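Local coordinates for protein prolyl 4-hydroxylase (Phytophthora capsici LT1534, PDB 6IUQ) that probably hydroxylates proline residues in protein or peptide substrates, as an iron(II)-dependent oxygenase of the 2-oxoglutarate family with a double-stranded beta-helix core, at residues A[142-147]-A[222-227]; A[163-168]-A[234-239]; A[174-179]-A[200-205]; A[209-214]-A[263-268]. All coordinates share one frame; numbering follows the deposited sequence.

Interaction 1 of 4, residues A[142-147]-A[222-227]; sequences KLQRNA and AERYVL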
loop_
_atom_site.group_PDB
_atom_site.type_symbol
_atom_site.label_atom_id
_atom_site.label_comp_id
_atom_site.label_asym_id
_atom_site.label_seq_id
_atom_site.Cartn_x
_atom_site.Cartn_y
_atom_site.Cartn_z
ATOM N N LYS A 142 -4.670 9.127 -5.760
ATOM C CA LYS A 142 -4.749 10.010 -4.601
ATOM C C LYS A 142 -3.404 10.706 -4.327
ATOM O O LYS A 142 -2.343 10.082 -4.392
ATOM C CB LYS A 142 -5.219 9.220 -3.374
ATOM C CG LYS A 142 -5.389 10.046 -2.110
ATOM C CD LYS A 142 -6.013 9.252 -0.948
ATOM C CE LYS A 142 -4.965 8.448 -0.144
ATOM N NZ LYS A 142 -3.856 9.265 0.471
ATOM N N LEU A 143 -3.460 12.008 -4.056
ATOM C CA LEU A 143 -2.297 12.759 -3.610
ATOM C C LEU A 143 -2.388 12.996 -2.110
ATOM O O LEU A 143 -3.461 13.278 -1.589
ATOM C CB LEU A 143 -2.188 14.090 -4.346
ATOM C CG LEU A 143 -2.247 14.041 -5.868
ATOM C CD1 LEU A 143 -2.104 15.441 -6.436
ATOM C CD2 LEU A 143 -1.162 13.119 -6.411
ATOM N N GLN A 144 -1.261 12.872 -1.416
ATOM C CA GLN A 144 -1.251 13.044 0.025
ATOM C C GLN A 144 -0.067 13.868 0.500
ATOM O O GLN A 144 1.077 13.593 0.140
ATOM C CB GLN A 144 -1.236 11.693 0.731
ATOM C CG GLN A 144 -1.099 11.812 2.239
ATOM C CD GLN A 144 -1.189 10.482 2.954
ATOM O OE1 GLN A 144 -0.168 9.870 3.277
ATOM N NE2 GLN A 144 -2.414 10.030 3.215
ATOM N N ARG A 145 -0.354 14.889 1.304
ATOM C CA ARG A 145 0.686 15.636 1.992
ATOM C C ARG A 145 0.567 15.377 3.488
ATOM O O ARG A 145 -0.510 15.503 4.073
ATOM C CB ARG A 145 0.584 17.135 1.693
ATOM C CG ARG A 145 1.837 17.933 2.061
ATOM C CD ARG A 145 1.660 19.438 1.813
ATOM N NE ARG A 145 0.828 20.047 2.840
ATOM C CZ ARG A 145 1.307 20.650 3.924
ATOM N NH1 ARG A 145 2.622 20.750 4.105
ATOM N NH2 ARG A 145 0.470 21.166 4.813
ATOM N N ASN A 146 1.675 14.974 4.093
ATOM C CA ASN A 146 1.757 14.815 5.532
ATOM C C ASN A 146 2.671 15.900 6.080
ATOM O O ASN A 146 3.864 15.934 5.757
ATOM C CB ASN A 146 2.274 13.415 5.894
ATOM C CG ASN A 146 2.424 13.207 7.392
ATOM O OD1 ASN A 146 2.084 14.080 8.192
ATOM N ND2 ASN A 146 2.933 12.034 7.781
ATOM N N ALA A 147 2.102 16.782 6.900
ATOM C CA ALA A 147 2.814 17.935 7.442
ATOM C C ALA A 147 4.113 17.577 8.153
ATOM O O ALA A 147 5.079 18.350 8.111
ATOM C CB ALA A 147 1.902 18.700 8.395
ATOM N N ALA A 222 9.224 15.265 9.019
ATOM C CA ALA A 222 9.417 16.224 7.937
ATOM C C ALA A 222 8.213 16.170 7.008
ATOM O O ALA A 222 7.423 15.226 7.079
ATOM C CB ALA A 222 10.702 15.925 7.171
ATOM N N GLU A 223 8.064 17.186 6.160
ATOM C CA GLU A 223 7.018 17.196 5.138
ATOM C C GLU A 223 7.201 15.979 4.224
ATOM O O GLU A 223 8.322 15.654 3.833
ATOM C CB GLU A 223 7.055 18.495 4.327
ATOM C CG GLU A 223 5.835 18.700 3.432
ATOM C CD GLU A 223 5.941 19.945 2.552
ATOM O OE1 GLU A 223 6.975 20.105 1.863
ATOM O OE2 GLU A 223 4.981 20.753 2.546
ATOM N N ARG A 224 6.097 15.307 3.911
ATOM C CA ARG A 224 6.118 14.048 3.168
ATOM C C ARG A 224 5.009 14.057 2.124
ATOM O O ARG A 224 3.828 14.181 2.459
ATOM C CB ARG A 224 5.953 12.847 4.123
ATOM C CG ARG A 224 6.004 11.427 3.501
ATOM C CD ARG A 224 5.394 10.421 4.500
ATOM N NE ARG A 224 5.642 8.996 4.257
ATOM C CZ ARG A 224 4.696 8.134 3.879
ATOM N NH1 ARG A 224 3.453 8.564 3.680
ATOM N NH2 ARG A 224 4.984 6.843 3.695
ATOM N N TYR A 225 5.399 13.946 0.858
ATOM C CA TYR A 225 4.444 13.803 -0.236
ATOM C C TYR A 225 4.460 12.378 -0.752
ATOM O O TYR A 225 5.526 11.756 -0.857
ATOM C CB TYR A 225 4.768 14.748 -1.384
ATOM C CG TYR A 225 4.303 16.175 -1.223
ATOM C CD1 TYR A 225 3.012 16.550 -1.588
ATOM C CD2 TYR A 225 5.160 17.157 -0.749
ATOM C CE1 TYR A 225 2.588 17.855 -1.464
ATOM C CE2 TYR A 225 4.745 18.471 -0.624
ATOM C CZ TYR A 225 3.460 18.814 -0.985
ATOM O OH TYR A 225 3.035 20.123 -0.869
ATOM N N VAL A 226 3.276 11.862 -1.071
ATOM C CA VAL A 226 3.171 10.559 -1.699
ATOM C C VAL A 226 2.025 10.545 -2.707
ATOM O O VAL A 226 0.980 11.151 -2.496
ATOM C CB VAL A 226 2.988 9.436 -0.649
ATOM C CG1 VAL A 226 1.785 9.712 0.251
ATOM C CG2 VAL A 226 2.858 8.097 -1.347
ATOM N N LEU A 227 2.237 9.876 -3.829
ATOM C CA LEU A 227 1.189 9.709 -4.824
ATOM C C LEU A 227 0.763 8.255 -4.791
ATOM O O LEU A 227 1.595 7.366 -4.873
ATOM C CB LEU A 227 1.696 10.134 -6.208
ATOM C CG LEU A 227 0.845 9.998 -7.468
ATOM C CD1 LEU A 227 1.287 11.085 -8.470
ATOM C CD2 LEU A 227 0.971 8.613 -8.097
HETATM O O HOH W 1 -1.494 9.268 -1.652
#
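An antiparallel strand pair of the double-stranded beta-helix core joins L143, Q144, R145 and N146 to L227, V226, Y225 and R224. Q144 and V226 form a hydrogen-bonded pair: Q144 N donates to V226 O and V226 N to Q144 O, both at 3.0 Å. N146 and R224 form the next such pair, and N146 N reaches R224 O at 2.8 Å in a nearly straight bond (172°). Non-hydrogen-bonded pairs alternate with these and turn L143, R145, Y225 and L227 to one face. There R145 lies across the Y225 ring. Its CG sits over the ring face, 3.8 Å from the centroid, as a CH-pi contact. CG is anti to the backbone N (chi1 -164°), and the chain bends at chi3, which carries the guanidinium past the ring to E223. R145 NH1 meets the anti lone pair of E223 OE2 at 2.8 Å in a salt bridge, with the guanidinium and carboxylate planes 86° apart. R57 of helix 46-61 binds the other carboxylate oxygen. The strands belong to the large sheet of the 2OG-Fe(II) oxygenase fold, where 139-146 lies between 224-232 and 94-97. On the same face L143 CD2 packs against L227 CD1 at 3.8 Å. On the other face V226 CG1 touches Q144 CB at 3.6 Å, while Q144 NE2 and K142 NZ both bind E95. A water bridges K142 O, V226 O and K142 NZ.

Interaction 2 of 4, residues A[163-168]-A[234-239]; sequences PNKRKV and AKVNAP
N164 OD1 accepts from R166 N at 2.8 Å and closes an Asx turn just ahead of strand 166-173. The turn sets two backbone carbonyls against V236, the residue of 234-239 most buried here. The two methyls of V236 divide the contact. V236 CG1 lies 3.5 Å from N164 O, and V236 CG2 lies 3.6 Å from R166 O. CG2 is anti to the backbone N, and CG1 stands between that N and the carbonyl carbon (chi1 84°). K165 starts away from the loop but bends at chi2 and chi3. Its end comes back across V236, with K165 NZ 3.6 Å from V236 CG1. N237 ND2 lies 2.9 Å from N164 O and also bonds to N159 OD1. The other end of the N237 amide, OD1, accepts from R268 NH2. R166 turns the other way, with its guanidinium bonded to D158 O and in a cation-pi contact with W230. D158 is an iron ligand, so this strand start borders the metal site. The contact joins the turn leading into strand 166-173, and the strand's first residues, to the loop that leaves strand 224-232, its neighbour in the large sheet, on the way to helix 254-262.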
loop_
_atom_site.group_PDB
_atom_site.type_symbol
_atom_site.label_atom_id
_atom_site.label_comp_id
_atom_site.label_asym_id
_atom_site.label_seq_id
_atom_site.Cartn_x
_atom_site.Cartn_y
_atom_site.Cartn_z
ATOM N N PRO A 163 -16.881 -4.533 0.556
ATOM C CA PRO A 163 -17.130 -4.022 -0.773
ATOM C C PRO A 163 -15.856 -3.457 -1.389
ATOM O O PRO A 163 -15.891 -3.237 -2.565
ATOM C CB PRO A 163 -18.138 -2.912 -0.524
ATOM C CG PRO A 163 -17.807 -2.451 0.812
ATOM C CD PRO A 163 -17.359 -3.634 1.587
ATOM N N ASN A 164 -14.789 -3.230 -0.630
ATOM C CA ASN A 164 -13.565 -2.706 -1.219
ATOM C C ASN A 164 -13.095 -3.513 -2.431
ATOM O O ASN A 164 -13.051 -4.677 -2.406
ATOM C CB ASN A 164 -12.482 -2.576 -0.184
ATOM C CG ASN A 164 -11.321 -1.786 -0.673
ATOM O OD1 ASN A 164 -10.652 -2.163 -1.588
ATOM N ND2 ASN A 164 -11.102 -0.681 -0.064
ATOM N N LYS A 165 -12.745 -2.831 -3.491
ATOM C CA LYS A 165 -12.353 -3.425 -4.740
ATOM C C LYS A 165 -10.871 -3.428 -5.083
ATOM O O LYS A 165 -10.490 -3.987 -6.066
ATOM C CB LYS A 165 -13.094 -2.693 -5.866
ATOM C CG LYS A 165 -14.597 -2.690 -5.776
ATOM C CD LYS A 165 -15.115 -4.104 -5.686
ATOM C CE LYS A 165 -14.317 -5.011 -6.581
ATOM N NZ LYS A 165 -14.749 -6.413 -6.472
ATOM N N ARG A 166 -10.059 -2.824 -4.247
ATOM C CA ARG A 166 -8.627 -2.689 -4.499
ATOM C C ARG A 166 -7.883 -4.005 -4.514
ATOM O O ARG A 166 -8.067 -4.855 -3.647
ATOM C CB ARG A 166 -8.008 -1.784 -3.458
ATOM C CG ARG A 166 -8.497 -0.371 -3.535
ATOM C CD ARG A 166 -8.201 0.283 -2.201
ATOM N NE ARG A 166 -8.504 1.705 -2.169
ATOM C CZ ARG A 166 -8.396 2.453 -1.076
ATOM N NH1 ARG A 166 -7.993 1.907 0.082
ATOM N NH2 ARG A 166 -8.680 3.749 -1.145
ATOM N N LYS A 167 -7.037 -4.159 -5.526
ATOM C CA LYS A 167 -6.207 -5.345 -5.688
ATOM C C LYS A 167 -4.706 -4.999 -5.580
ATOM O O LYS A 167 -3.990 -5.628 -4.820
ATOM C CB LYS A 167 -6.503 -6.015 -7.038
ATOM C CG LYS A 167 -5.698 -7.291 -7.295
ATOM C CD LYS A 167 -5.930 -8.256 -6.146
ATOM C CE LYS A 167 -4.929 -9.386 -6.121
ATOM N NZ LYS A 167 -4.257 -9.373 -4.797
ATOM N N VAL A 168 -4.234 -4.021 -6.341
ATOM C CA VAL A 168 -2.832 -3.591 -6.283
ATOM C C VAL A 168 -2.672 -2.169 -5.768
ATOM O O VAL A 168 -3.338 -1.252 -6.242
ATOM C CB VAL A 168 -2.155 -3.662 -7.674
ATOM C CG1 VAL A 168 -0.697 -3.190 -7.586
ATOM C CG2 VAL A 168 -2.245 -5.073 -8.228
ATOM N N ALA A 234 -11.471 -7.553 -10.344
ATOM C CA ALA A 234 -12.845 -8.033 -10.442
ATOM C C ALA A 234 -13.154 -9.190 -9.468
ATOM O O ALA A 234 -14.313 -9.429 -9.135
ATOM C CB ALA A 234 -13.140 -8.466 -11.882
ATOM N N LYS A 235 -12.124 -9.901 -9.018
ATOM C CA LYS A 235 -12.316 -11.139 -8.252
ATOM C C LYS A 235 -11.905 -11.018 -6.801
ATOM O O LYS A 235 -11.758 -12.025 -6.108
ATOM C CB LYS A 235 -11.529 -12.288 -8.875
ATOM C CG LYS A 235 -12.016 -12.698 -10.250
ATOM C CD LYS A 235 -11.360 -14.003 -10.673
ATOM C CE LYS A 235 -9.843 -13.897 -10.604
ATOM N NZ LYS A 235 -9.156 -15.137 -11.082
ATOM N N VAL A 236 -11.714 -9.789 -6.340
ATOM C CA VAL A 236 -11.245 -9.579 -4.984
ATOM C C VAL A 236 -12.388 -9.828 -3.981
ATOM O O VAL A 236 -13.563 -9.676 -4.308
ATOM C CB VAL A 236 -10.639 -8.161 -4.832
ATOM C CG1 VAL A 236 -11.724 -7.127 -4.566
ATOM C CG2 VAL A 236 -9.632 -8.150 -3.737
ATOM N N ASN A 237 -12.021 -10.241 -2.772
ATOM C CA ASN A 237 -12.965 -10.583 -1.703
ATOM C C ASN A 237 -13.933 -11.720 -2.083
ATOM O O ASN A 237 -15.070 -11.758 -1.640
ATOM C CB ASN A 237 -13.723 -9.332 -1.259
ATOM C CG ASN A 237 -12.809 -8.338 -0.551
ATOM O OD1 ASN A 237 -11.915 -8.735 0.187
ATOM N ND2 ASN A 237 -13.026 -7.049 -0.778
ATOM N N ALA A 238 -13.423 -12.654 -2.878
ATOM C CA ALA A 238 -14.124 -13.861 -3.288
ATOM C C ALA A 238 -14.337 -14.823 -2.117
ATOM O O ALA A 238 -13.674 -14.700 -1.084
ATOM C CB ALA A 238 -13.335 -14.561 -4.415
ATOM N N PRO A 239 -15.264 -15.787 -2.279
ATOM C CA PRO A 239 -15.492 -16.816 -1.250
ATOM C C PRO A 239 -14.243 -17.647 -0.915
ATOM O O PRO A 239 -13.991 -17.880 0.274
ATOM C CB PRO A 239 -16.578 -17.704 -1.877
ATOM C CG PRO A 239 -17.323 -16.780 -2.792
ATOM C CD PRO A 239 -16.259 -15.869 -3.365
#

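Interaction 3 of 4, residues A[174-179]-A[200-205]; sequences LNEGWK and PKMDRV
N175 and P200 make the firm polar contact between 174-179 and 200-205. N175 ND2 donates to P200 O at 2.9 Å with an angle of 166°. ND2 approaches a lone pair of P200 O, in the carbonyl plane, and P200 O lies close to the amide plane as well. The opposite end of the amide, OD1, accepts from Y225 N of strand 224-232. Bonds at both ends fix the amide's rotation, and N175 ties the loop to two parts of the fold. A second bond, M202 N to N175 O at 3.2 Å, is weak and bent. Aromatic packing comes next. W178 sets one face of its indole over P200, whose CD is 3.7 Å from the centroid of the five-membered ring in a CH-pi contact. The anti placement of CG to the backbone N (chi1 179°) turns the indole toward the proline. W178 NE1 bonds to G183 O. Apolar packing falls to selenomethionine M202. Its SE touches L174 CD2 at 3.7 Å, and its CG meets E176 CG at 3.6 Å. The carboxylate of E176 goes on to H46. Both segments contain type II beta turns, N175 to W178 and K201 to R204. They join the loop after strand 166-173 to the turn leading into strand 204-209, its neighbour in the large sheet. Helix 46-61 packs on L174 and M202 through A49, M56 and S50.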
loop_
_atom_site.group_PDB
_atom_site.type_symbol
_atom_site.label_atom_id
_atom_site.label_comp_id
_atom_site.label_asym_id
_atom_site.label_seq_id
_atom_site.Cartn_x
_atom_site.Cartn_y
_atom_site.Cartn_z
ATOM N N LEU A 174 8.125 10.906 -3.147
ATOM C CA LEU A 174 8.594 12.128 -3.767
ATOM C C LEU A 174 9.257 13.064 -2.761
ATOM O O LEU A 174 8.981 14.259 -2.743
ATOM C CB LEU A 174 7.428 12.834 -4.461
ATOM C CG LEU A 174 6.828 12.132 -5.684
ATOM C CD1 LEU A 174 5.553 12.789 -6.154
ATOM C CD2 LEU A 174 7.818 12.123 -6.825
ATOM N N ASN A 175 10.132 12.512 -1.925
ATOM C CA ASN A 175 10.843 13.305 -0.927
ATOM C C ASN A 175 12.348 13.317 -1.214
ATOM O O ASN A 175 13.043 12.319 -0.982
ATOM C CB ASN A 175 10.548 12.756 0.474
ATOM C CG ASN A 175 9.059 12.456 0.674
ATOM O OD1 ASN A 175 8.220 13.373 0.743
ATOM N ND2 ASN A 175 8.721 11.167 0.736
ATOM N N GLU A 176 12.858 14.430 -1.737
ATOM C CA GLU A 176 14.258 14.456 -2.170
ATOM C C GLU A 176 15.226 14.644 -1.012
ATOM O O GLU A 176 14.994 15.443 -0.109
ATOM C CB GLU A 176 14.495 15.539 -3.222
ATOM C CG GLU A 176 15.121 14.947 -4.486
ATOM C CD GLU A 176 15.778 15.971 -5.375
ATOM O OE1 GLU A 176 15.097 16.943 -5.770
ATOM O OE2 GLU A 176 16.976 15.789 -5.697
ATOM N N GLY A 177 16.311 13.881 -1.044
ATOM C CA GLY A 177 17.293 13.936 0.016
ATOM C C GLY A 177 16.708 13.495 1.342
ATOM O O GLY A 177 17.101 14.018 2.391
ATOM N N TRP A 178 15.758 12.558 1.298
ATOM C CA TRP A 178 15.254 11.922 2.512
ATOM C C TRP A 178 16.458 11.376 3.270
ATOM O O TRP A 178 17.393 10.867 2.655
ATOM C CB TRP A 178 14.247 10.795 2.194
ATOM C CG TRP A 178 13.731 10.094 3.436
ATOM C CD1 TRP A 178 12.602 10.401 4.150
ATOM C CD2 TRP A 178 14.355 9.004 4.125
ATOM N NE1 TRP A 178 12.474 9.550 5.225
ATOM C CE2 TRP A 178 13.542 8.692 5.240
ATOM C CE3 TRP A 178 15.512 8.255 3.902
ATOM C CZ2 TRP A 178 13.852 7.662 6.128
ATOM C CZ3 TRP A 178 15.827 7.225 4.806
ATOM C CH2 TRP A 178 14.993 6.941 5.896
ATOM N N LYS A 179 16.452 11.505 4.594
ATOM C CA LYS A 179 17.566 11.029 5.407
ATOM C C LYS A 179 17.022 10.234 6.581
ATOM O O LYS A 179 15.873 10.433 6.992
ATOM C CB LYS A 179 18.423 12.200 5.922
ATOM C CG LYS A 179 17.658 13.134 6.862
ATOM C CD LYS A 179 18.446 14.383 7.270
ATOM C CE LYS A 179 17.611 15.246 8.219
ATOM N NZ LYS A 179 17.369 14.526 9.518
ATOM N N PRO A 200 10.773 6.425 2.218
ATOM C CA PRO A 200 10.033 7.065 1.124
ATOM C C PRO A 200 10.927 7.949 0.233
ATOM O O PRO A 200 10.714 9.152 0.121
ATOM C CB PRO A 200 8.996 7.904 1.869
ATOM C CG PRO A 200 9.747 8.346 3.092
ATOM C CD PRO A 200 10.635 7.173 3.478
ATOM N N LYS A 201 11.922 7.344 -0.401
ATOM C CA LYS A 201 12.843 8.104 -1.234
ATOM C C LYS A 201 12.210 8.603 -2.521
ATOM O O LYS A 201 11.311 7.966 -3.078
ATOM C CB LYS A 201 14.068 7.258 -1.556
ATOM C CG LYS A 201 14.817 6.906 -0.305
ATOM C CD LYS A 201 16.120 6.210 -0.572
ATOM C CE LYS A 201 16.966 6.251 0.712
ATOM N NZ LYS A 201 17.874 5.085 0.822
HETATM N N MSE A 202 12.682 9.768 -2.954
HETATM C CA MSE A 202 12.310 10.398 -4.202
HETATM C C MSE A 202 12.361 9.393 -5.353
HETATM O O MSE A 202 13.362 8.694 -5.530
HETATM C CB MSE A 202 13.254 11.583 -4.482
HETATM C CG MSE A 202 13.059 12.317 -5.816
HETATM SE SE MSE A 202 11.302 13.122 -6.008
HETATM C CE MSE A 202 11.719 14.769 -6.981
ATOM N N ASP A 203 11.266 9.313 -6.105
ATOM C CA ASP A 203 11.191 8.510 -7.320
ATOM C C ASP A 203 11.287 7.006 -7.023
ATOM O O ASP A 203 11.646 6.200 -7.886
ATOM C CB ASP A 203 12.274 8.940 -8.314
ATOM C CG ASP A 203 11.977 8.478 -9.717
ATOM O OD1 ASP A 203 10.779 8.228 -9.996
ATOM O OD2 ASP A 203 12.925 8.344 -10.534
ATOM N N ARG A 204 10.941 6.628 -5.799
ATOM C CA ARG A 204 10.804 5.225 -5.450
ATOM C C ARG A 204 9.348 4.784 -5.551
ATOM O O ARG A 204 8.450 5.458 -5.053
ATOM C CB ARG A 204 11.333 4.968 -4.039
ATOM C CG ARG A 204 10.970 3.602 -3.495
ATOM C CD ARG A 204 11.653 3.380 -2.163
ATOM N NE ARG A 204 13.045 2.965 -2.320
ATOM C CZ ARG A 204 13.897 2.803 -1.313
ATOM N NH1 ARG A 204 13.518 3.048 -0.053
ATOM N NH2 ARG A 204 15.134 2.394 -1.565
ATOM N N VAL A 205 9.132 3.643 -6.191
ATOM C CA VAL A 205 7.808 3.057 -6.335
ATOM C C VAL A 205 7.695 1.777 -5.494
ATOM O O VAL A 205 8.569 0.904 -5.564
ATOM C CB VAL A 205 7.483 2.735 -7.834
ATOM C CG1 VAL A 205 6.296 1.812 -7.948
ATOM C CG2 VAL A 205 7.226 4.003 -8.607
#

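Interaction 4 of 4, residues A[209-214]-A[263-268]; sequences QSDWML and RSPVQR
W212 lies with its indole flat against the backbone of R263. R263 CA stands over the six-membered ring, 3.7 Å from its centroid and 16° off the normal, in a CH-pi contact. R263 O sits over the same face, with W212 CE2 3.5 Å away. The opposite face is covered by CG of Q209, at the end of strand 204-209. With W212 CG between the backbone N and the carbonyl carbon (chi1 50°), the ring is directed at the other segment. The R263 side chain runs alongside the ring, its guanidinium plane turned 76° from the indole plane, and NH2 bonds to D33 O. D211 and P265 lie side by side, with D211 OD2 3.7 Å from P265 CG. D211 O meets P265 CA at 3.4 Å in a CA-H...O contact and lies over one face of the R268 guanidinium. D211 OD1 is paired with K167. Q267 points at the W212 backbone, its NE2 3.9 Å from W212 CB. Q267 NE2 donates to S264 O at 3.1 Å, and Q267 N reaches that oxygen from the opposite face of its plane. Q267 OE1 bonds to Y157 OH. A water that accepts from L214 N lies 2.7 Å from Q267 OE1. S264 OG accepts from V266 N in an ST turn. Loop 209-214 leads to H215, which with H156 and D158 forms the His-X-Asp...His iron triad of the double-stranded beta-helix fold.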
loop_
_atom_site.group_PDB
_atom_site.type_symbol
_atom_site.label_atom_id
_atom_site.label_comp_id
_atom_site.label_asym_id
_atom_site.label_seq_id
_atom_site.Cartn_x
_atom_site.Cartn_y
_atom_site.Cartn_z
ATOM N N GLN A 209 0.235 -5.996 -2.518
ATOM C CA GLN A 209 -1.107 -6.568 -2.597
ATOM C C GLN A 209 -2.071 -5.822 -1.679
ATOM O O GLN A 209 -1.881 -5.806 -0.475
ATOM C CB GLN A 209 -1.070 -8.048 -2.218
ATOM C CG GLN A 209 0.017 -8.851 -2.962
ATOM C CD GLN A 209 -0.419 -9.245 -4.374
ATOM O OE1 GLN A 209 -1.588 -9.078 -4.747
ATOM N NE2 GLN A 209 0.523 -9.743 -5.174
ATOM N N SER A 210 -3.104 -5.202 -2.232
ATOM C CA SER A 210 -4.041 -4.478 -1.390
ATOM C C SER A 210 -4.786 -5.422 -0.425
ATOM O O SER A 210 -5.034 -5.045 0.727
ATOM C CB SER A 210 -5.025 -3.683 -2.244
ATOM O OG SER A 210 -4.314 -2.883 -3.204
ATOM N N ASP A 211 -5.113 -6.647 -0.865
ATOM C CA ASP A 211 -5.913 -7.542 -0.023
ATOM C C ASP A 211 -5.126 -8.548 0.821
ATOM O O ASP A 211 -5.731 -9.240 1.643
ATOM C CB ASP A 211 -6.940 -8.305 -0.856
ATOM C CG ASP A 211 -6.340 -8.946 -2.076
ATOM O OD1 ASP A 211 -5.180 -8.621 -2.425
ATOM O OD2 ASP A 211 -7.038 -9.768 -2.697
ATOM N N TRP A 212 -3.810 -8.650 0.667
ATOM C CA TRP A 212 -3.078 -9.472 1.635
ATOM C C TRP A 212 -1.701 -8.984 2.050
ATOM O O TRP A 212 -0.857 -9.797 2.415
ATOM C CB TRP A 212 -2.947 -10.922 1.147
ATOM C CG TRP A 212 -2.450 -11.221 -0.239
ATOM C CD1 TRP A 212 -3.214 -11.334 -1.379
ATOM C CD2 TRP A 212 -1.110 -11.563 -0.629
ATOM N NE1 TRP A 212 -2.426 -11.685 -2.445
ATOM C CE2 TRP A 212 -1.133 -11.832 -2.019
ATOM C CE3 TRP A 212 0.111 -11.637 0.053
ATOM C CZ2 TRP A 212 0.017 -12.192 -2.739
ATOM C CZ3 TRP A 212 1.252 -12.002 -0.659
ATOM C CH2 TRP A 212 1.197 -12.273 -2.048
HETATM N N MSE A 213 -1.474 -7.673 2.022
HETATM C CA MSE A 213 -0.253 -7.114 2.588
HETATM C C MSE A 213 -0.531 -6.150 3.746
HETATM O O MSE A 213 -0.927 -5.000 3.541
HETATM C CB MSE A 213 0.566 -6.405 1.507
HETATM C CG MSE A 213 1.836 -5.784 2.017
HETATM SE SE MSE A 213 3.027 -7.088 2.905
HETATM C CE MSE A 213 3.222 -8.390 1.468
ATOM N N LEU A 214 -0.296 -6.620 4.963
ATOM C CA LEU A 214 -0.461 -5.789 6.155
ATOM C C LEU A 214 0.624 -4.715 6.165
ATOM O O LEU A 214 1.781 -4.989 5.815
ATOM C CB LEU A 214 -0.405 -6.648 7.438
ATOM C CG LEU A 214 -0.592 -5.894 8.763
ATOM C CD1 LEU A 214 -2.025 -5.408 8.922
ATOM C CD2 LEU A 214 -0.165 -6.731 9.966
ATOM N N ARG A 263 -0.081 -15.742 1.595
ATOM C CA ARG A 263 -0.507 -15.142 0.329
ATOM C C ARG A 263 -2.012 -15.104 0.171
ATOM O O ARG A 263 -2.523 -14.910 -0.927
ATOM C CB ARG A 263 0.090 -15.905 -0.856
ATOM C CG ARG A 263 1.605 -15.959 -0.844
ATOM C CD ARG A 263 2.149 -16.670 -2.059
ATOM N NE ARG A 263 1.792 -15.958 -3.277
ATOM C CZ ARG A 263 0.870 -16.378 -4.134
ATOM N NH1 ARG A 263 0.243 -17.521 -3.908
ATOM N NH2 ARG A 263 0.589 -15.667 -5.218
ATOM N N SER A 264 -2.724 -15.299 1.270
ATOM C CA SER A 264 -4.174 -15.363 1.220
ATOM C C SER A 264 -4.791 -14.231 2.009
ATOM O O SER A 264 -4.329 -13.942 3.109
ATOM C CB SER A 264 -4.664 -16.703 1.775
ATOM O OG SER A 264 -6.050 -16.645 2.021
ATOM N N PRO A 265 -5.835 -13.587 1.454
ATOM C CA PRO A 265 -6.559 -12.515 2.144
ATOM C C PRO A 265 -7.253 -12.967 3.425
ATOM O O PRO A 265 -7.667 -12.118 4.216
ATOM C CB PRO A 265 -7.592 -12.064 1.109
ATOM C CG PRO A 265 -6.983 -12.461 -0.223
ATOM C CD PRO A 265 -6.278 -13.741 0.062
ATOM N N VAL A 266 -7.363 -14.271 3.649
ATOM C CA VAL A 266 -8.023 -14.766 4.847
ATOM C C VAL A 266 -7.218 -14.350 6.090
ATOM O O VAL A 266 -7.752 -14.279 7.201
ATOM C CB VAL A 266 -8.229 -16.320 4.792
ATOM C CG1 VAL A 266 -6.933 -17.075 5.075
ATOM C CG2 VAL A 266 -9.328 -16.756 5.761
ATOM N N GLN A 267 -5.949 -14.008 5.888
ATOM C CA GLN A 267 -5.105 -13.561 6.992
ATOM C C GLN A 267 -5.655 -12.322 7.699
ATOM O O GLN A 267 -5.342 -12.089 8.866
ATOM C CB GLN A 267 -3.680 -13.273 6.500
ATOM C CG GLN A 267 -3.521 -12.017 5.638
ATOM C CD GLN A 267 -2.088 -11.868 5.127
ATOM O OE1 GLN A 267 -1.372 -10.925 5.506
ATOM N NE2 GLN A 267 -1.652 -12.814 4.279
ATOM N N ARG A 268 -6.463 -11.534 6.990
ATOM C CA ARG A 268 -7.071 -10.319 7.544
ATOM C C ARG A 268 -7.968 -10.611 8.762
ATOM O O ARG A 268 -8.208 -9.731 9.606
ATOM C CB ARG A 268 -7.874 -9.589 6.451
ATOM C CG ARG A 268 -7.025 -9.221 5.236
ATOM C CD ARG A 268 -7.830 -8.621 4.097
ATOM N NE ARG A 268 -8.739 -9.590 3.514
ATOM C CZ ARG A 268 -9.586 -9.321 2.521
ATOM N NH1 ARG A 268 -9.653 -8.105 1.989
ATOM N NH2 ARG A 268 -10.378 -10.270 2.069
HETATM O O HOH W 2 0.603 -9.077 5.285
#

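In the fold
From the N terminus, strand 139-146 opens interaction 1, which closes 75 residues on at 222-227. Interaction 2 opens at 163-168 inside that span but closes beyond it, at 234-239, so the two cross. Interaction 3, between 174-179 and 200-205, lies wholly within both loops. Interaction 4 opens next at 209-214 and closes last at 263-268, crossing interactions 1 and 2. Interactions 1 and 3 touch on one side of the chain's centre, and interactions 2 and 4 touch on the other through K167 with D211 and Q209. The first three all reach the large sheet. Interaction 4 ties the approach to an iron ligand to the segment after helix 254-262.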